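PDB 4FAJ: PrgZ from Enterococcus faecalis, which binds peptide pheromone outside the cell as a membrane-anchored, zinc-binding receptor, and probably belongs to a peptide-uptake system. Local coordinates for residues 356-361 / 534-539. Numbering follows the deposited sequence.
Sequences LDNGSV and GTAKLE. With ZN (zinc ion), chain G.
Ser-360 and Gly-534 carry the polar part of this contact, in which an Asx turn after helix 348-356 sits against strand 528-539 in the mixed sheet of a family 5 solute-binding protein. Gly-534 N donates to Ser-360 OG over 2.9 Å, and the N-H...O angle of 164° marks a nearly straight bond. Ser-360 OG, placed anti to its own carbonyl carbon and beside the backbone N, in turn donates a hydrogen bond to Asn-358 OD1 at 2.9 Å, so that strand amide, hydroxyl and side-chain carbonyl form a chain of two bonds. The same OD1 accepts from Ser-360 N at 3.2 Å, which defines the Asx turn; two donors from one residue thus fix the rotation of the amide. Neither donor lies flat with the carboxamide: the hydroxyl is tilted 19° from its plane and the backbone N 31°. The other end of the amide approaches Gly-534 O through a water, which accepts a weak bond from Asn-358 ND2 and lies 2.6 Å from that carbonyl oxygen. Beside this network, the CB atoms of Asn-358 and Ala-536 meet at 3.7 Å, a small apolar contact. Gly-534, with no side chain, lets its backbone lie against Gly-359 and Ser-360; the CA atoms of Ser-360 and Gly-534 are 3.9 Å apart.

Farther out, Thr-313 OG1 is hydrogen-bonded to Asn-358 O, linking the turn to strand 311-324 as well, and Val-361 pairs through its backbone with Gln-532 as strand 361-362 runs antiparallel to strand 528-539. On the helix side, Leu-356 packs on an aromatic side chain of the bound peptide. Asp-357, with positive phi just past the helix, turns its carboxylate to a zinc ion, bound by OD1 at 2.2 Å.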
loop_
_atom_site.group_PDB
_atom_site.type_symbol
_atom_site.label_atom_id
_atom_site.label_comp_id
_atom_site.label_asym_id
_atom_site.label_seq_id
_atom_site.Cartn_x
_atom_site.Cartn_y
_atom_site.Cartn_z
ATOM N N LEU A 356 -8.321 -9.982 16.484
ATOM C CA LEU A 356 -8.383 -10.256 15.053
ATOM C C LEU A 356 -8.861 -11.666 14.754
ATOM O O LEU A 356 -9.825 -11.840 14.016
ATOM C CB LEU A 356 -7.028 -10.022 14.403
ATOM C CG LEU A 356 -6.533 -8.590 14.552
ATOM C CD1 LEU A 356 -5.138 -8.492 13.986
ATOM C CD2 LEU A 356 -7.481 -7.612 13.888
ATOM N N ASP A 357 -8.151 -12.657 15.291
ATOM C CA ASP A 357 -8.576 -14.057 15.278
ATOM C C ASP A 357 -8.932 -14.568 13.871
ATOM O O ASP A 357 -9.908 -15.296 13.686
ATOM C CB ASP A 357 -9.772 -14.233 16.223
ATOM C CG ASP A 357 -9.991 -15.670 16.633
ATOM O OD1 ASP A 357 -9.138 -16.527 16.311
ATOM O OD2 ASP A 357 -11.024 -15.938 17.287
ATOM N N ASN A 358 -8.122 -14.201 12.887
ATOM C CA ASN A 358 -8.472 -14.437 11.493
ATOM C C ASN A 358 -7.268 -14.701 10.594
ATOM O O ASN A 358 -7.309 -14.396 9.408
ATOM C CB ASN A 358 -9.220 -13.208 10.969
ATOM C CG ASN A 358 -8.352 -11.966 10.934
ATOM O OD1 ASN A 358 -7.188 -11.991 11.356
ATOM N ND2 ASN A 358 -8.913 -10.865 10.440
ATOM N N GLY A 359 -6.192 -15.242 11.161
ATOM C CA GLY A 359 -5.009 -15.567 10.385
ATOM C C GLY A 359 -3.982 -14.452 10.323
ATOM O O GLY A 359 -2.915 -14.628 9.744
ATOM N N SER A 360 -4.275 -13.309 10.932
ATOM C CA SER A 360 -3.255 -12.279 11.121
ATOM C C SER A 360 -2.232 -12.815 12.119
ATOM O O SER A 360 -2.552 -13.718 12.905
ATOM C CB SER A 360 -3.869 -10.986 11.650
ATOM O OG SER A 360 -4.796 -10.436 10.719
ATOM N N VAL A 361 -1.007 -12.283 12.089
ATOM C CA VAL A 361 0.034 -12.744 13.015
ATOM C C VAL A 361 0.831 -11.576 13.604
ATOM O O VAL A 361 0.936 -10.516 12.993
ATOM C CB VAL A 361 0.984 -13.754 12.341
ATOM C CG1 VAL A 361 0.201 -14.975 11.822
ATOM C CG2 VAL A 361 1.756 -13.093 11.214
ATOM N N GLY A 534 -3.665 -10.605 8.097
ATOM C CA GLY A 534 -4.339 -11.680 7.376
ATOM C C GLY A 534 -5.723 -11.212 6.941
ATOM O O GLY A 534 -6.438 -10.599 7.733
ATOM N N THR A 535 -6.087 -11.515 5.694
ATOM C CA THR A 535 -7.367 -11.135 5.109
ATOM C C THR A 535 -8.298 -12.343 5.139
ATOM O O THR A 535 -8.054 -13.330 4.426
ATOM C CB THR A 535 -7.186 -10.657 3.645
ATOM O OG1 THR A 535 -6.318 -9.512 3.618
ATOM C CG2 THR A 535 -8.534 -10.295 2.999
ATOM N N ALA A 536 -9.329 -12.274 5.981
ATOM C CA ALA A 536 -10.301 -13.361 6.130
ATOM C C ALA A 536 -11.642 -12.905 5.627
ATOM O O ALA A 536 -12.040 -11.752 5.823
ATOM C CB ALA A 536 -10.424 -13.814 7.571
ATOM N N LYS A 537 -12.353 -13.826 4.999
ATOM C CA LYS A 537 -13.610 -13.484 4.355
ATOM C C LYS A 537 -14.410 -14.706 3.984
ATOM O O LYS A 537 -13.866 -15.800 3.897
ATOM C CB LYS A 537 -13.335 -12.671 3.081
ATOM C CG LYS A 537 -12.620 -13.435 1.980
ATOM C CD LYS A 537 -12.220 -12.486 0.869
ATOM C CE LYS A 537 -11.654 -13.194 -0.333
ATOM N NZ LYS A 537 -11.526 -12.213 -1.476
ATOM N N LEU A 538 -15.705 -14.500 3.767
ATOM C CA LEU A 538 -16.544 -15.459 3.088
ATOM C C LEU A 538 -16.570 -15.065 1.626
ATOM O O LEU A 538 -16.578 -13.883 1.309
ATOM C CB LEU A 538 -17.963 -15.418 3.645
ATOM C CG LEU A 538 -18.103 -15.730 5.132
ATOM C CD1 LEU A 538 -19.541 -15.478 5.609
ATOM C CD2 LEU A 538 -17.659 -17.170 5.408
ATOM N N GLU A 539 -16.586 -16.044 0.724
ATOM C CA GLU A 539 -16.750 -15.747 -0.696
ATOM C C GLU A 539 -17.623 -16.805 -1.346
ATOM O O GLU A 539 -17.435 -17.993 -1.118
ATOM C CB GLU A 539 -15.385 -15.644 -1.389
ATOM C CG GLU A 539 -15.477 -15.281 -2.863
ATOM C CD GLU A 539 -14.168 -14.758 -3.418
ATOM O OE1 GLU A 539 -13.774 -13.636 -3.043
ATOM O OE2 GLU A 539 -13.537 -15.473 -4.227
HETATM ZN ZN ZN G . -9.075 -18.453 17.351
HETATM O O HOH W 1 -8.154 -8.873 8.714
#